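Local coordinates for protein putative NADH-depentdent flavin oxidoreductase (Cupriavidus metallidurans, PDB 5OCS) that probably reduces activated carbon–carbon double bonds as an FMN-dependent ene-reductase of the Old Yellow Enzyme family, drawing electrons from a nicotinamide coenzyme, at residues N33-D36 with W37-I40; G64-T67 with P68-G72; E245-I248 with A249-E253. All coordinates share one frame; numbering follows the deposited sequence.

Contact 1: residues N33-D36 with W37-I40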
ATOM      1  N   ASN D  33      16.795   5.384  11.810  1.00 10.61           N
ATOM      2  CA  ASN D  33      15.404   5.425  12.206  1.00 10.91           C
ATOM      3  C   ASN D  33      14.407   5.280  11.059  1.00  9.89           C
ATOM      4  O   ASN D  33      14.442   6.033  10.080  1.00 10.43           O
ATOM      5  CB  ASN D  33      15.086   6.755  12.922  1.00 11.21           C
ATOM      6  CG  ASN D  33      15.896   6.958  14.169  1.00 11.88           C
ATOM      7  OD1 ASN D  33      16.094   6.059  14.955  1.00 11.91           O
ATOM      8  ND2 ASN D  33      16.355   8.162  14.356  1.00 13.14           N
ATOM      9  N   ALA D  34      13.482   4.349  11.222  1.00  9.78           N
ATOM     10  CA  ALA D  34      12.370   4.233  10.314  1.00 10.11           C
ATOM     11  C   ALA D  34      11.606   5.537  10.258  1.00 11.08           C
ATOM     12  O   ALA D  34      11.515   6.272  11.251  1.00 10.93           O
ATOM     13  CB  ALA D  34      11.440   3.094  10.726  1.00 10.00           C
ATOM     14  N   THR D  35      11.055   5.811   9.088  1.00 11.69           N
ATOM     15  CA  THR D  35      10.311   7.052   8.810  1.00 12.36           C
ATOM     16  C   THR D  35       8.895   6.716   8.385  1.00 12.34           C
ATOM     17  O   THR D  35       8.501   5.555   8.355  1.00 11.95           O
ATOM     18  CB  THR D  35      11.000   7.880   7.715  1.00 12.40           C
ATOM     19  OG1 THR D  35      10.981   7.138   6.474  1.00 11.98           O
ATOM     20  CG2 THR D  35      12.438   8.165   8.092  1.00 12.43           C
ATOM     21  N   ASP D  36       8.144   7.737   8.027  1.00 12.15           N
ATOM     22  CA  ASP D  36       6.790   7.528   7.540  1.00 12.40           C
ATOM     23  C   ASP D  36       6.767   6.614   6.319  1.00 11.58           C
ATOM     24  O   ASP D  36       5.807   5.860   6.128  1.00 11.86           O
ATOM     25  CB  ASP D  36       6.055   8.853   7.249  1.00 13.59           C
ATOM     26  CG  ASP D  36       6.793   9.825   6.264  1.00 17.11           C
ATOM     27  OD1 ASP D  36       7.842   9.498   5.599  1.00 17.42           O
ATOM     28  OD2 ASP D  36       6.295  11.005   6.138  1.00 18.73           O
ATOM     29  N   TRP D  37       7.835   6.630   5.531  1.00 11.04           N
ATOM     30  CA  TRP D  37       7.915   5.725   4.379  1.00 10.25           C
ATOM     31  C   TRP D  37       7.755   4.272   4.822  1.00 10.14           C
ATOM     32  O   TRP D  37       7.057   3.491   4.155  1.00  9.94           O
ATOM     33  CB  TRP D  37       9.247   5.872   3.643  1.00 10.10           C
ATOM     34  CG  TRP D  37       9.353   4.866   2.531  1.00  9.79           C
ATOM     35  CD1 TRP D  37      10.067   3.708   2.537  1.00  9.89           C
ATOM     36  CD2 TRP D  37       8.598   4.861   1.333  1.00  9.59           C
ATOM     37  NE1 TRP D  37       9.849   3.017   1.387  1.00  9.79           N
ATOM     38  CE2 TRP D  37       8.942   3.700   0.627  1.00  9.71           C
ATOM     39  CE3 TRP D  37       7.683   5.739   0.767  1.00  9.69           C
ATOM     40  CZ2 TRP D  37       8.415   3.407  -0.597  1.00  9.75           C
ATOM     41  CZ3 TRP D  37       7.177   5.449  -0.480  1.00  9.61           C
ATOM     42  CH2 TRP D  37       7.532   4.294  -1.143  1.00  9.75           C
ATOM     43  N   HIS D  38       8.436   3.881   5.897  1.00  9.88           N
ATOM     44  CA  HIS D  38       8.394   2.499   6.343  1.00  9.64           C
ATOM     45  C   HIS D  38       7.015   2.096   6.789  1.00  9.73           C
ATOM     46  O   HIS D  38       6.598   0.965   6.542  1.00  9.46           O
ATOM     47  CB  HIS D  38       9.400   2.198   7.431  1.00  9.32           C
ATOM     48  CG  HIS D  38      10.804   2.296   6.953  1.00  9.37           C
ATOM     49  ND1 HIS D  38      11.502   3.468   6.974  1.00  9.21           N
ATOM     50  CD2 HIS D  38      11.611   1.389   6.370  1.00  9.73           C
ATOM     51  CE1 HIS D  38      12.694   3.284   6.430  1.00  9.50           C
ATOM     52  NE2 HIS D  38      12.790   2.016   6.085  1.00 10.16           N
ATOM     53  N   MET D  39       6.293   2.995   7.433  1.00  9.93           N
ATOM     54  CA  MET D  39       4.873   2.770   7.738  0.50 10.23           C
ATOM     55  C   MET D  39       4.061   2.429   6.483  1.00 10.14           C
ATOM     56  O   MET D  39       3.319   1.444   6.428  1.00  9.90           O
ATOM     57  CB  MET D  39       4.293   4.037   8.409  0.50 10.40           C
ATOM     58  CG  MET D  39       2.821   3.948   8.771  0.50 10.92           C
ATOM     59  SD  MET D  39       2.516   2.733  10.062  0.50 11.37           S
ATOM     60  CE  MET D  39       3.175   3.603  11.493  0.50 11.17           C
ATOM     61  N   ILE D  40       4.172   3.284   5.482  1.00  9.68           N
ATOM     62  CA  ILE D  40       3.417   3.111   4.215  1.00  9.88           C
ATOM     63  C   ILE D  40       3.841   1.840   3.463  1.00  9.31           C
ATOM     64  O   ILE D  40       3.004   1.004   3.041  1.00  8.32           O
ATOM     65  CB  ILE D  40       3.643   4.339   3.291  1.00 10.47           C
ATOM     66  CG1 ILE D  40       3.110   5.601   3.994  1.00 10.93           C
ATOM     67  CG2 ILE D  40       2.974   4.106   1.938  1.00 10.70           C
ATOM     68  CD1 ILE D  40       3.432   6.949   3.359  1.00 10.97           C
TER

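Contact 2: residues G64-T67 with P68-G72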
ATOM      1  N   GLY D  64      28.099  -0.383   9.746  1.00 11.86           N
ATOM      2  CA  GLY D  64      27.648  -1.499   8.996  1.00 11.13           C
ATOM      3  C   GLY D  64      26.530  -1.207   8.021  1.00 11.21           C
ATOM      4  O   GLY D  64      26.127  -2.101   7.273  1.00 10.09           O
ATOM      5  N   ARG D  65      26.061   0.036   7.966  1.00 10.55           N
ATOM      6  CA  ARG D  65      25.044   0.427   6.985  1.00 10.81           C
ATOM      7  C   ARG D  65      25.614   0.377   5.588  1.00 10.83           C
ATOM      8  O   ARG D  65      26.778   0.748   5.382  1.00 12.04           O
ATOM      9  CB  ARG D  65      24.612   1.861   7.255  1.00 11.21           C
ATOM     10  CG  ARG D  65      23.779   2.011   8.499  1.00 11.31           C
ATOM     11  CD  ARG D  65      23.375   3.454   8.716  1.00 11.72           C
ATOM     12  NE  ARG D  65      24.534   4.231   9.132  1.00 11.60           N
ATOM     13  CZ  ARG D  65      24.529   5.549   9.337  1.00 13.13           C
ATOM     14  NH1 ARG D  65      23.430   6.248   9.157  1.00 12.27           N
ATOM     15  NH2 ARG D  65      25.656   6.181   9.707  1.00 13.76           N
ATOM     16  N   ILE D  66      24.788  -0.014   4.616  1.00 10.15           N
ATOM     17  CA  ILE D  66      25.186   0.115   3.218  1.00 10.47           C
ATOM     18  C   ILE D  66      25.332   1.597   2.864  1.00 10.69           C
ATOM     19  O   ILE D  66      26.347   2.030   2.282  1.00 10.52           O
ATOM     20  CB  ILE D  66      24.178  -0.544   2.274  1.00 11.23           C
ATOM     21  CG1 ILE D  66      23.963  -2.043   2.653  1.00 11.15           C
ATOM     22  CG2 ILE D  66      24.677  -0.445   0.835  1.00 11.26           C
ATOM     23  CD1 ILE D  66      22.595  -2.515   2.167  1.00 11.46           C
ATOM     24  N   THR D  67      24.341   2.380   3.246  1.00 10.91           N
ATOM     25  CA  THR D  67      24.243   3.802   2.878  1.00 10.92           C
ATOM     26  C   THR D  67      23.865   4.624   4.094  1.00 11.71           C
ATOM     27  O   THR D  67      23.382   4.083   5.126  1.00 11.17           O
ATOM     28  CB  THR D  67      23.159   4.118   1.819  1.00 10.89           C
ATOM     29  OG1 THR D  67      21.854   4.114   2.420  1.00 11.04           O
ATOM     30  CG2 THR D  67      23.193   3.071   0.712  1.00 11.11           C
ATOM     31  N   PRO D  68      23.994   5.954   3.958  1.00 10.91           N
ATOM     32  CA  PRO D  68      23.593   6.778   5.097  1.00 11.08           C
ATOM     33  C   PRO D  68      22.108   6.775   5.432  1.00 11.30           C
ATOM     34  O   PRO D  68      21.717   7.249   6.517  1.00 11.89           O
ATOM     35  CB  PRO D  68      24.066   8.189   4.696  1.00 11.52           C
ATOM     36  CG  PRO D  68      25.181   7.927   3.756  1.00 10.95           C
ATOM     37  CD  PRO D  68      24.811   6.718   2.982  1.00 10.92           C
ATOM     38  N   THR D  69      21.280   6.225   4.540  1.00 10.92           N
ATOM     39  CA  THR D  69      19.848   6.145   4.810  1.00 10.57           C
ATOM     40  C   THR D  69      19.341   4.702   4.978  1.00  9.94           C
ATOM     41  O   THR D  69      18.138   4.476   4.915  1.00  9.13           O
ATOM     42  CB  THR D  69      19.053   6.913   3.763  1.00 11.00           C
ATOM     43  OG1 THR D  69      19.407   6.506   2.456  1.00 11.62           O
ATOM     44  CG2 THR D  69      19.300   8.408   3.863  1.00 12.38           C
ATOM     45  N   ASP D  70      20.239   3.751   5.258  1.00  9.80           N
ATOM     46  CA  ASP D  70      19.787   2.449   5.664  1.00  9.93           C
ATOM     47  C   ASP D  70      19.038   2.430   6.993  1.00  9.35           C
ATOM     48  O   ASP D  70      19.373   3.172   7.942  1.00  9.08           O
ATOM     49  CB  ASP D  70      20.959   1.497   5.832  1.00 11.07           C
ATOM     50  CG  ASP D  70      21.464   0.949   4.515  1.00 11.80           C
ATOM     51  OD1 ASP D  70      21.277   1.572   3.439  1.00 11.28           O
ATOM     52  OD2 ASP D  70      22.036  -0.186   4.606  1.00 13.79           O
ATOM     53  N   LEU D  71      18.101   1.497   7.071  1.00  8.98           N
ATOM     54  CA  LEU D  71      17.424   1.127   8.307  1.00  9.13           C
ATOM     55  C   LEU D  71      18.451   0.521   9.276  1.00  8.79           C
ATOM     56  O   LEU D  71      19.364  -0.188   8.843  1.00  9.36           O
ATOM     57  CB  LEU D  71      16.273   0.141   8.033  1.00  9.88           C
ATOM     58  CG  LEU D  71      15.316  -0.013   9.214  1.00  9.72           C
ATOM     59  CD1 LEU D  71      14.565   1.284   9.530  1.00  9.93           C
ATOM     60  CD2 LEU D  71      14.379  -1.175   8.930  1.00 10.03           C
ATOM     61  N   GLY D  72      18.342   0.889  10.544  1.00  8.69           N
ATOM     62  CA  GLY D  72      19.220   0.399  11.578  1.00  9.37           C
ATOM     63  C   GLY D  72      18.457  -0.083  12.795  1.00  9.67           C
ATOM     64  O   GLY D  72      17.289   0.262  12.998  1.00  9.82           O
TER
HETATM   65  O   HOH W   1      20.534   5.619   8.353  1.00 11.44           O

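Contact 3: residues E245-I248 with A249-E253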
ATOM      1  N   GLU D 245      29.483 -25.662  -3.746  1.00 14.21           N
ATOM      2  CA  GLU D 245      30.020 -26.548  -2.725  1.00 15.09           C
ATOM      3  C   GLU D 245      30.151 -25.887  -1.347  1.00 13.42           C
ATOM      4  O   GLU D 245      29.791 -26.484  -0.312  1.00 14.33           O
ATOM      5  CB  GLU D 245      31.376 -27.092  -3.159  1.00 15.64           C
ATOM      6  CG  GLU D 245      31.266 -27.996  -4.378  1.00 16.95           C
ATOM      7  CD  GLU D 245      31.363 -27.276  -5.715  1.00 18.61           C
ATOM      8  OE1 GLU D 245      31.419 -26.018  -5.784  1.00 18.31           O
ATOM      9  OE2 GLU D 245      31.416 -27.988  -6.751  1.00 19.82           O
ATOM     10  N   GLY D 246      30.644 -24.657  -1.328  1.00 13.12           N
ATOM     11  CA  GLY D 246      30.676 -23.919  -0.089  1.00 12.21           C
ATOM     12  C   GLY D 246      29.281 -23.741   0.501  1.00 12.09           C
ATOM     13  O   GLY D 246      29.081 -23.900   1.709  1.00 11.06           O
ATOM     14  N   THR D 247      28.344 -23.328  -0.344  1.00 12.49           N
ATOM     15  CA  THR D 247      26.957 -23.159   0.086  1.00 13.53           C
ATOM     16  C   THR D 247      26.408 -24.422   0.758  1.00 13.89           C
ATOM     17  O   THR D 247      25.721 -24.334   1.785  1.00 13.56           O
ATOM     18  CB  THR D 247      26.082 -22.769  -1.108  1.00 13.52           C
ATOM     19  OG1 THR D 247      26.562 -21.518  -1.554  1.00 13.68           O
ATOM     20  CG2 THR D 247      24.642 -22.603  -0.749  1.00 13.69           C
ATOM     21  N   ILE D 248      26.672 -25.572   0.156  1.00 14.11           N
ATOM     22  CA  ILE D 248      26.170 -26.840   0.694  1.00 15.47           C
ATOM     23  C   ILE D 248      26.825 -27.122   2.031  1.00 14.96           C
ATOM     24  O   ILE D 248      26.139 -27.515   2.969  1.00 15.46           O
ATOM     25  CB  ILE D 248      26.344 -28.001  -0.316  1.00 16.16           C
ATOM     26  CG1 ILE D 248      25.405 -27.764  -1.486  1.00 16.97           C
ATOM     27  CG2 ILE D 248      26.018 -29.350   0.337  1.00 16.86           C
ATOM     28  CD1 ILE D 248      25.679 -28.571  -2.717  1.00 18.12           C
ATOM     29  N   ALA D 249      28.135 -26.892   2.133  1.00 15.29           N
ATOM     30  CA  ALA D 249      28.855 -27.154   3.383  1.00 15.32           C
ATOM     31  C   ALA D 249      28.388 -26.202   4.497  1.00 14.46           C
ATOM     32  O   ALA D 249      28.203 -26.584   5.673  1.00 13.49           O
ATOM     33  CB  ALA D 249      30.354 -27.032   3.154  1.00 15.86           C
ATOM     34  N   LEU D 250      28.183 -24.948   4.114  1.00 13.19           N
ATOM     35  CA  LEU D 250      27.676 -23.989   5.065  1.00 13.41           C
ATOM     36  C   LEU D 250      26.229 -24.378   5.533  1.00 12.62           C
ATOM     37  O   LEU D 250      25.929 -24.286   6.734  1.00 14.27           O
ATOM     38  CB  LEU D 250      27.751 -22.578   4.482  1.00 12.34           C
ATOM     39  CG  LEU D 250      27.174 -21.453   5.372  1.00 12.88           C
ATOM     40  CD1 LEU D 250      27.993 -21.298   6.637  1.00 13.13           C
ATOM     41  CD2 LEU D 250      27.178 -20.140   4.589  1.00 12.92           C
ATOM     42  N   SER D 251      25.396 -24.834   4.615  1.00 13.22           N
ATOM     43  CA  SER D 251      23.996 -25.200   4.913  1.00 13.11           C
ATOM     44  C   SER D 251      23.955 -26.423   5.839  1.00 14.26           C
ATOM     45  O   SER D 251      23.177 -26.453   6.801  1.00 14.17           O
ATOM     46  CB  SER D 251      23.218 -25.427   3.657  1.00 14.70           C
ATOM     47  OG  SER D 251      23.185 -24.229   2.874  1.00 13.27           O
ATOM     48  N   HIS D 252      24.867 -27.377   5.633  1.00 15.07           N
ATOM     49  CA  HIS D 252      25.000 -28.501   6.610  1.00 16.74           C
ATOM     50  C   HIS D 252      25.361 -27.988   8.011  1.00 16.17           C
ATOM     51  O   HIS D 252      24.791 -28.436   9.027  1.00 16.88           O
ATOM     52  CB  HIS D 252      26.041 -29.588   6.166  1.00 17.72           C
ATOM     53  CG  HIS D 252      25.575 -30.492   5.058  1.00 18.51           C
ATOM     54  ND1 HIS D 252      24.524 -31.370   5.194  1.00 18.08           N
ATOM     55  CD2 HIS D 252      26.051 -30.676   3.807  1.00 18.43           C
ATOM     56  CE1 HIS D 252      24.356 -32.039   4.070  1.00 19.88           C
ATOM     57  NE2 HIS D 252      25.259 -31.624   3.204  1.00 20.34           N
ATOM     58  N   GLU D 253      26.317 -27.071   8.096  1.00 15.94           N
ATOM     59  CA  GLU D 253      26.681 -26.494   9.377  1.00 16.67           C
ATOM     60  C   GLU D 253      25.546 -25.732  10.009  1.00 16.08           C
ATOM     61  O   GLU D 253      25.315 -25.874  11.212  1.00 16.62           O
ATOM     62  CB  GLU D 253      27.889 -25.605   9.278  1.00 18.31           C
ATOM     63  CG  GLU D 253      29.197 -26.361   9.179  1.00 21.49           C
ATOM     64  CD  GLU D 253      29.494 -27.173  10.429  1.00 23.16           C
ATOM     65  OE1 GLU D 253      29.133 -26.781  11.556  1.00 22.58           O
ATOM     66  OE2 GLU D 253      30.060 -28.248  10.260  1.00 32.13           O
TER

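Contact 1: residues N33-D36 with W37-I40
Thr35 and His38 clasp each other across the start of helix 36-46, a clear instance of the capping box. The backbone of Thr35 supplies the firmer half: Thr35 N donates to His38 ND1 at 3.2 Å, almost straight at 171°, and it lies at the ring edge though somewhat tilted from the ring plane. In the other direction Thr35 holds the N-cap position, and its hydroxyl is the capping acceptor. With chi1 at 64°, OG1 sits between the backbone N and the carbonyl carbon and faces the amide of Trp37, from which it accepts a weak, bent hydrogen bond (OG1 to N 3.3 Å). The same oxygen packs against the methylene of Trp37, OG1 to CB 3.6 Å, while its strongest polar partner is the carbonyl of Ser28, to which it can only donate. Ala34 packs against the ring, its CA 3.5 Å from His38 ND1 in an oblique approach and its CB 3.9 Å from His38 CG. A further step along, Asp36 O opens the regular helical pattern by accepting from Ile40 N at 3.1 Å, the amide lying nearly along the C=O axis, and Ile40 CG1 leans on that oxygen at 3.4 Å.

An outer shell fixes these groups. His38 NE2 makes a weak hydrogen bond to Glu56 on barrel strand 52-59, and Trp37 NE1 is held by Gln26. The Asp36 carboxylate bonds His92 (through OD1) and Asn91 (through OD2) of the second subunit, whose His92 and Tyr351 rings also meet Trp37. The cap thus joins the loop after strand 19-21 to the first barrel helix, with His38 and Met39 packed on helix 76-92 and the dimer partner beside Asp36 and Ile40.

Contact 2: residues G64-T67 with P68-G72
Thr67 OG1 is gripped from two sides: it donates to Asp70 OD1 at 2.8 Å and accepts from Thr69 N at 3.0 Å. A chi1 of 77° brings this hydroxyl over the turn that follows, and its bond to the amide two residues on makes an ST turn. Thr69 OG1 also lies close by, but its proton is not settled, since the carbonyl of Tyr27 is a weak alternative. The buried Asp70 carboxylate reaches back toward the preceding residues and crosses the side chains of Ile66 and Thr67 at about a right angle. Its OD1 meets the threonine hydroxyl on the anti side, though well tilted from the carboxylate plane, and takes a weak bond from Thr67 N as well. Its OD2 accepts from Ile66 N at 2.8 Å, with the amide above the carboxylate plane, 66° out of it.

The backbone here makes a type I beta turn, Thr67 to Asp70, closed by Asp70 N donating to Thr67 O at 3.2 Å. The turn belongs to the long loop between strand 52-59 and helix 76-92 of the TIM barrel. Ile66, just before the turn, has its side chain about 4 Å from those of the FMN-binding residues Cys25 and Ala57.

Arg65 and Asp70 run antiparallel past one another, their aliphatic parts touching, with guanidinium and carboxylate planes 81° apart and no salt bridge between them. Arg65 NE instead bonds Pro62 O, and Pro68 CA lies over one guanidinium face. A water at the guanidinium edge accepts from Arg65 NH1 at 3.1 Å and donates to Pro68 O and Asp70 O, each at 2.7 Å.

Contact 3: residues E245-I248 with A249-E253
Residues 245-248 and 249-253 are successive turns of helix 244-256, joined by the usual i to i+4 backbone bonds. Leu250 N reaches Gly246 O at 2.8 Å and lies close to the direction in which that carbonyl points. The amides of Ala249, Ser251 and His252 bond the carbonyls of Glu245, Thr247 and Ile248 in the same way, but each is tilted from its carbonyl plane; Ser251 N stands 2.9 Å from Thr247 O.

Among the side chains, Ser251 departs most from this regular ladder. With its OG beside its own backbone N (chi1 -61°), the hydroxyl folds back on the preceding turn and donates to Thr247 O at 2.8 Å. That carbonyl accepts two hydrogen bonds, from Ser251 N and Ser251 OG, which approach from opposite faces of its plane. Thr247 itself sends its hydroxyl elsewhere, to the carbonyl of Ala234 just past strand 228-233. The next pair, Ile248 and His252, run alongside one another in the same direction. The methyl branch Ile248 CG2 packs alongside the imidazole, 3.7 Å from His252 CD2, while the same CD2 stands 3.3 Å from Ile248 O. Leu250 leads off a different side with its CG opposite its backbone N (chi1 177°), packing on Met230 and Val232 of strand 228-233 and on Met208 and Leu212 of helix 204-221. Ile248, Ser251 and His252 meet helix 284-293 instead. The helix thus serves as the middle element of a beta-alpha-beta crossover between strands 228-233 and 262-265, an outer piece of the TIM barrel wedged between its two helical neighbours.

The buried serine hydroxyl spends its proton on its own helix, which probably lets it sit against helix 284-293 without needing an acceptor there.

How the contacts relate
All three contacts are short-range and follow one another along a single TIM barrel. Contact 1 caps helix 36-46 after strand 19-21, contact 2 shapes the loop between strand 52-59 and helix 76-92, and contact 3 is a stretch of helix 244-256, much later in the chain. Contacts 1 and 2 are neighbours, centres 14 Å apart, and touch through Leu71, whose CD1 packs on Ala34 and His38. Contact 3 lies across the barrel from contact 1, centres 36 Å apart, and 29 Å from contact 2. Contacts 1 and 2 thus lie near FMN-binding residues, and contact 1 also lies at the dimer interface; the third belongs to the outer helical layer.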